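Local atomic coordinates of TIGR00725 family protein (Thermotoga maritima, PDB entry 1RCU), a protein that is of unknown function, a member of the SLOG cluster 4 family whose parallel-sheet, Rossmann-like fold would be consistent with binding a nucleotide-like ligand. Residues A[26-31]-A[52-57]; A[44-49]-A[180-185]. One frame throughout, in Å; residues are numbered along the deposited sequence.

Contact 1 (A[26-31]-A[52-57]); sequences VVVVGY and RTLAKK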
loop_
_atom_site.group_PDB
_atom_site.type_symbol
_atom_site.label_atom_id
_atom_site.label_comp_id
_atom_site.label_asym_id
_atom_site.label_seq_id
_atom_site.Cartn_x
_atom_site.Cartn_y
_atom_site.Cartn_z
ATOM N N VAL A 26 11.751 -7.648 -18.012
ATOM C CA VAL A 26 12.887 -6.980 -17.393
ATOM C C VAL A 26 12.465 -5.582 -16.959
ATOM O O VAL A 26 11.799 -4.839 -17.696
ATOM C CB VAL A 26 14.151 -6.901 -18.313
ATOM C CG1 VAL A 26 14.205 -8.107 -19.223
ATOM C CG2 VAL A 26 14.186 -5.606 -19.091
ATOM N N VAL A 27 12.827 -5.254 -15.730
ATOM C CA VAL A 27 12.520 -3.966 -15.150
ATOM C C VAL A 27 13.796 -3.125 -15.238
ATOM O O VAL A 27 14.879 -3.612 -14.910
ATOM C CB VAL A 27 12.089 -4.150 -13.660
ATOM C CG1 VAL A 27 12.254 -2.856 -12.893
ATOM C CG2 VAL A 27 10.634 -4.639 -13.582
ATOM N N VAL A 28 13.682 -1.891 -15.729
ATOM C CA VAL A 28 14.845 -1.018 -15.804
ATOM C C VAL A 28 14.567 0.200 -14.938
ATOM O O VAL A 28 13.481 0.784 -14.987
ATOM C CB VAL A 28 15.201 -0.578 -17.277
ATOM C CG1 VAL A 28 15.253 -1.798 -18.195
ATOM C CG2 VAL A 28 14.207 0.434 -17.789
ATOM N N VAL A 29 15.551 0.556 -14.119
ATOM C CA VAL A 29 15.448 1.694 -13.218
ATOM C C VAL A 29 16.633 2.639 -13.441
ATOM O O VAL A 29 17.686 2.225 -13.918
ATOM C CB VAL A 29 15.423 1.221 -11.734
ATOM C CG1 VAL A 29 14.258 0.272 -11.511
ATOM C CG2 VAL A 29 16.717 0.539 -11.384
ATOM N N GLY A 30 16.456 3.905 -13.088
ATOM C CA GLY A 30 17.520 4.880 -13.259
ATOM C C GLY A 30 17.088 6.301 -12.954
ATOM O O GLY A 30 15.983 6.520 -12.483
ATOM N N TYR A 31 17.961 7.265 -13.229
ATOM C CA TYR A 31 17.678 8.681 -12.969
ATOM C C TYR A 31 16.338 9.129 -13.498
ATOM O O TYR A 31 15.861 8.616 -14.510
ATOM C CB TYR A 31 18.700 9.586 -13.650
ATOM C CG TYR A 31 20.121 9.539 -13.165
ATOM C CD1 TYR A 31 20.484 10.014 -11.892
ATOM C CD2 TYR A 31 21.131 9.147 -14.036
ATOM C CE1 TYR A 31 21.837 10.101 -11.518
ATOM C CE2 TYR A 31 22.470 9.237 -13.681
ATOM C CZ TYR A 31 22.820 9.708 -12.434
ATOM O OH TYR A 31 24.160 9.761 -12.133
ATOM N N ARG A 52 16.072 -0.492 -27.285
ATOM C CA ARG A 52 15.916 -1.120 -28.580
ATOM C C ARG A 52 16.296 -2.597 -28.523
ATOM O O ARG A 52 15.576 -3.459 -29.024
ATOM C CB ARG A 52 16.790 -0.398 -29.596
ATOM C CG ARG A 52 16.480 1.070 -29.761
ATOM C CD ARG A 52 17.129 1.545 -31.028
ATOM N NE ARG A 52 16.956 2.970 -31.273
ATOM C CZ ARG A 52 17.929 3.867 -31.178
ATOM N NH1 ARG A 52 19.148 3.489 -30.830
ATOM N NH2 ARG A 52 17.688 5.136 -31.466
ATOM N N THR A 53 17.424 -2.877 -27.889
ATOM C CA THR A 53 17.908 -4.235 -27.778
ATOM C C THR A 53 16.935 -5.131 -27.020
ATOM O O THR A 53 16.755 -6.298 -27.382
ATOM C CB THR A 53 19.250 -4.281 -27.069
ATOM O OG1 THR A 53 20.171 -3.414 -27.741
ATOM C CG2 THR A 53 19.799 -5.720 -27.075
ATOM N N LEU A 54 16.312 -4.599 -25.972
ATOM C CA LEU A 54 15.371 -5.402 -25.200
ATOM C C LEU A 54 14.181 -5.732 -26.078
ATOM O O LEU A 54 13.701 -6.864 -26.089
ATOM C CB LEU A 54 14.916 -4.655 -23.947
ATOM C CG LEU A 54 16.026 -4.486 -22.903
ATOM C CD1 LEU A 54 15.532 -3.693 -21.716
ATOM C CD2 LEU A 54 16.511 -5.852 -22.469
ATOM N N ALA A 55 13.709 -4.730 -26.815
ATOM C CA ALA A 55 12.579 -4.911 -27.713
ATOM C C ALA A 55 12.926 -5.947 -28.775
ATOM O O ALA A 55 12.161 -6.878 -28.986
ATOM C CB ALA A 55 12.190 -3.574 -28.379
ATOM N N LYS A 56 14.079 -5.794 -29.431
ATOM C CA LYS A 56 14.486 -6.721 -30.491
ATOM C C LYS A 56 14.569 -8.163 -29.995
ATOM O O LYS A 56 14.243 -9.092 -30.733
ATOM C CB LYS A 56 15.834 -6.305 -31.111
ATOM C CG LYS A 56 15.862 -4.896 -31.717
ATOM C CD LYS A 56 17.218 -4.586 -32.341
ATOM C CE LYS A 56 17.451 -3.073 -32.533
ATOM N NZ LYS A 56 17.084 -2.489 -33.860
ATOM N N LYS A 57 14.987 -8.345 -28.745
ATOM C CA LYS A 57 15.105 -9.681 -28.175
ATOM C C LYS A 57 13.769 -10.215 -27.694
ATOM O O LYS A 57 13.694 -11.346 -27.221
ATOM C CB LYS A 57 16.112 -9.712 -27.016
ATOM C CG LYS A 57 17.553 -9.410 -27.393
ATOM C CD LYS A 57 18.069 -10.328 -28.486
ATOM C CE LYS A 57 19.561 -10.085 -28.739
ATOM N NZ LYS A 57 20.110 -10.891 -29.863
#
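The helical turn that brings L54 against V26 is closed by the backbone hydrogen bond from K56 N to R52 O, 2.8 Å long. From this turn L54 reaches toward the strand and V26 reaches back, so the two side chains meet tip to tip. The closest pair is L54 CD1 and V26 CG2, at 3.5 Å. L54 CD2 lies a little farther from the same V26 CG2, at 4.1 Å. L54 CD1 also meets CG1 of V28, two residues along the strand, at 4.0 Å, so one leucine methyl bridges both valines. The leucine tip is directed there by CG lying anti to the carbonyl carbon (chi1 -69°) and by an extended second torsion. The joint is small, 98 Å² in all, and purely apolar, with all three residues buried. Around it, L54 also packs on V61 and Y59, while V26 and V28 are both tied through their backbones to F62. Strand 25-30 sits between strands 60-63 and 121-125. Strands 25-30 and 60-63 are parallel neighbours joined through helix 44-56, a beta-alpha-beta crossover, the repeating element of a Rossmann-like parallel sheet.

Contact 2 (A[44-49]-A[180-185]); sequences RDICLE and WTVEEA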
loop_
_atom_site.group_PDB
_atom_site.type_symbol
_atom_site.label_atom_id
_atom_site.label_comp_id
_atom_site.label_asym_id
_atom_site.label_seq_id
_atom_site.Cartn_x
_atom_site.Cartn_y
_atom_site.Cartn_z
ATOM N N ARG A 44 22.073 9.166 -22.980
ATOM C CA ARG A 44 21.108 8.974 -24.052
ATOM C C ARG A 44 21.338 7.742 -24.928
ATOM O O ARG A 44 20.459 6.897 -25.061
ATOM C CB ARG A 44 21.055 10.216 -24.932
ATOM C CG ARG A 44 19.843 10.250 -25.829
ATOM C CD ARG A 44 19.879 11.429 -26.768
ATOM N NE ARG A 44 18.535 11.966 -26.964
ATOM C CZ ARG A 44 17.873 12.685 -26.054
ATOM N NH1 ARG A 44 18.429 12.966 -24.877
ATOM N NH2 ARG A 44 16.643 13.117 -26.312
ATOM N N ASP A 45 22.516 7.648 -25.527
ATOM C CA ASP A 45 22.837 6.518 -26.380
ATOM C C ASP A 45 22.708 5.172 -25.673
ATOM O O ASP A 45 22.124 4.240 -26.225
ATOM C CB ASP A 45 24.255 6.651 -26.958
ATOM C CG ASP A 45 24.413 7.858 -27.857
ATOM O OD1 ASP A 45 23.405 8.300 -28.444
ATOM O OD2 ASP A 45 25.554 8.353 -27.987
ATOM N N ILE A 46 23.249 5.049 -24.463
ATOM C CA ILE A 46 23.132 3.776 -23.762
ATOM C C ILE A 46 21.675 3.458 -23.448
ATOM O O ILE A 46 21.244 2.319 -23.618
ATOM C CB ILE A 46 23.964 3.705 -22.442
ATOM C CG1 ILE A 46 24.102 5.092 -21.822
ATOM C CG2 ILE A 46 25.303 3.029 -22.704
ATOM C CD1 ILE A 46 25.527 5.514 -21.536
ATOM N N CYS A 47 20.911 4.460 -23.020
ATOM C CA CYS A 47 19.495 4.245 -22.714
ATOM C C CYS A 47 18.705 3.781 -23.940
ATOM O O CYS A 47 17.870 2.879 -23.835
ATOM C CB CYS A 47 18.833 5.515 -22.154
ATOM S SG CYS A 47 19.225 5.882 -20.437
ATOM N N LEU A 48 18.965 4.404 -25.091
ATOM C CA LEU A 48 18.276 4.048 -26.330
ATOM C C LEU A 48 18.713 2.683 -26.811
ATOM O O LEU A 48 17.888 1.921 -27.312
ATOM C CB LEU A 48 18.558 5.059 -27.445
ATOM C CG LEU A 48 17.899 6.441 -27.430
ATOM C CD1 LEU A 48 18.380 7.238 -28.645
ATOM C CD2 LEU A 48 16.387 6.298 -27.440
ATOM N N GLU A 49 20.005 2.370 -26.679
ATOM C CA GLU A 49 20.475 1.064 -27.120
ATOM C C GLU A 49 19.848 -0.012 -26.257
ATOM O O GLU A 49 19.404 -1.025 -26.772
ATOM C CB GLU A 49 21.997 0.918 -27.051
ATOM C CG GLU A 49 22.474 -0.408 -27.686
ATOM C CD GLU A 49 23.939 -0.733 -27.416
ATOM O OE1 GLU A 49 24.600 0.037 -26.690
ATOM O OE2 GLU A 49 24.419 -1.773 -27.922
ATOM N N TRP A 180 29.440 -3.717 -18.492
ATOM C CA TRP A 180 29.932 -2.409 -18.911
ATOM C C TRP A 180 29.440 -2.044 -20.288
ATOM O O TRP A 180 29.888 -1.070 -20.876
ATOM C CB TRP A 180 31.457 -2.382 -18.903
ATOM C CG TRP A 180 32.008 -2.501 -17.533
ATOM C CD1 TRP A 180 32.177 -3.650 -16.801
ATOM C CD2 TRP A 180 32.413 -1.426 -16.692
ATOM N NE1 TRP A 180 32.664 -3.346 -15.547
ATOM C CE2 TRP A 180 32.817 -1.984 -15.459
ATOM C CE3 TRP A 180 32.468 -0.035 -16.858
ATOM C CZ2 TRP A 180 33.275 -1.199 -14.402
ATOM C CZ3 TRP A 180 32.927 0.756 -15.796
ATOM C CH2 TRP A 180 33.322 0.170 -14.588
ATOM N N THR A 181 28.487 -2.808 -20.795
ATOM C CA THR A 181 27.986 -2.566 -22.134
ATOM C C THR A 181 26.581 -3.114 -22.266
ATOM O O THR A 181 26.239 -4.087 -21.600
ATOM C CB THR A 181 28.931 -3.249 -23.140
ATOM O OG1 THR A 181 29.651 -2.246 -23.856
ATOM C CG2 THR A 181 28.187 -4.122 -24.100
ATOM N N VAL A 182 25.763 -2.495 -23.110
ATOM C CA VAL A 182 24.405 -2.985 -23.292
ATOM C C VAL A 182 24.464 -4.423 -23.787
ATOM O O VAL A 182 23.746 -5.298 -23.286
ATOM C CB VAL A 182 23.612 -2.128 -24.309
ATOM C CG1 VAL A 182 22.196 -2.663 -24.459
ATOM C CG2 VAL A 182 23.581 -0.691 -23.844
ATOM N N GLU A 183 25.336 -4.674 -24.754
ATOM C CA GLU A 183 25.461 -6.015 -25.299
ATOM C C GLU A 183 25.831 -7.003 -24.194
ATOM O O GLU A 183 25.345 -8.137 -24.178
ATOM C CB GLU A 183 26.502 -6.043 -26.417
ATOM C CG GLU A 183 26.556 -7.359 -27.164
ATOM C CD GLU A 183 27.492 -7.314 -28.353
ATOM O OE1 GLU A 183 28.725 -7.271 -28.145
ATOM O OE2 GLU A 183 26.987 -7.318 -29.499
ATOM N N GLU A 184 26.675 -6.561 -23.266
ATOM C CA GLU A 184 27.089 -7.411 -22.159
ATOM C C GLU A 184 25.889 -7.666 -21.246
ATOM O O GLU A 184 25.671 -8.788 -20.795
ATOM C CB GLU A 184 28.222 -6.741 -21.369
ATOM C CG GLU A 184 28.997 -7.680 -20.463
ATOM C CD GLU A 184 30.128 -6.978 -19.737
ATOM O OE1 GLU A 184 30.694 -6.010 -20.299
ATOM O OE2 GLU A 184 30.467 -7.406 -18.615
ATOM N N ALA A 185 25.109 -6.618 -20.995
ATOM C CA ALA A 185 23.921 -6.695 -20.144
ATOM C C ALA A 185 22.890 -7.728 -20.613
ATOM O O ALA A 185 22.463 -8.591 -19.845
ATOM C CB ALA A 185 23.256 -5.323 -20.053
#
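E49 and V182 carry most of the packing between segments 44-49 and 180-185, which lie on two helices of the Rossmann-like fold, helix 44-56 and the start of the C-terminal helix 182-190. Van der Waals packing dominates. The two side chains slide past each other in opposite directions, the glutamate running alongside the valine rather than meeting it end on. With E49 CG anti to the backbone N (chi1 -173°) and the chain extended beyond it, the carboxylate comes to lie against the valine's branch point. E49 OE1 is modelled 3.1 Å from V182 CG2, a shortness that is doubtful at this resolution. E49 CD lies 3.4 Å from V182 CB. One turn earlier, I46 adds a lighter apolar touch, its CG2 standing 4.3 Å from V182 CG2. V182 is buried, and L50 and T53 of helix 44-56 extend its packing. An alanine at E49 lacks CG and the carboxylate and would probably leave CB and CG1 of V182 without their glutamate neighbours, opening a gap beside the valine.

Electrostatics are secondary. E49 OE2 sits 4.4 Å from E183 N, too far for a bond, yet its charge probably gains something from facing the first turn of helix 182-190. The like-charged E183 OE2 stays 6.3 Å from E49 OE2.

Between the two segments there is packing but no hydrogen bond. Within 180-185, W180 N donates to E184 OE1 at 3.2 Å, nearly straight at 165°, meeting the oxygen from above the carboxylate plane, 73° out of it.

In the fold
From the N terminus, the chain runs through strand 25-30 and then enters helix 44-56, which carries segments of both contacts. Contact 1 closes a short loop, with 20 residues between its segments, inside the first beta-alpha-beta unit. Contact 2 starts on the same helix before contact 1 is complete and closes a far longer loop, 130 residues, when the chain returns at 180-185. Their segments therefore alternate, and the two loops cross. The centres lie about 9 Å apart, and T53 OG1 packs against V182 CG1 at 3.9 Å. Helix 44-56 is thereby tied to strand 25-30 of the central sheet and, through contact 2, to helix 182-190.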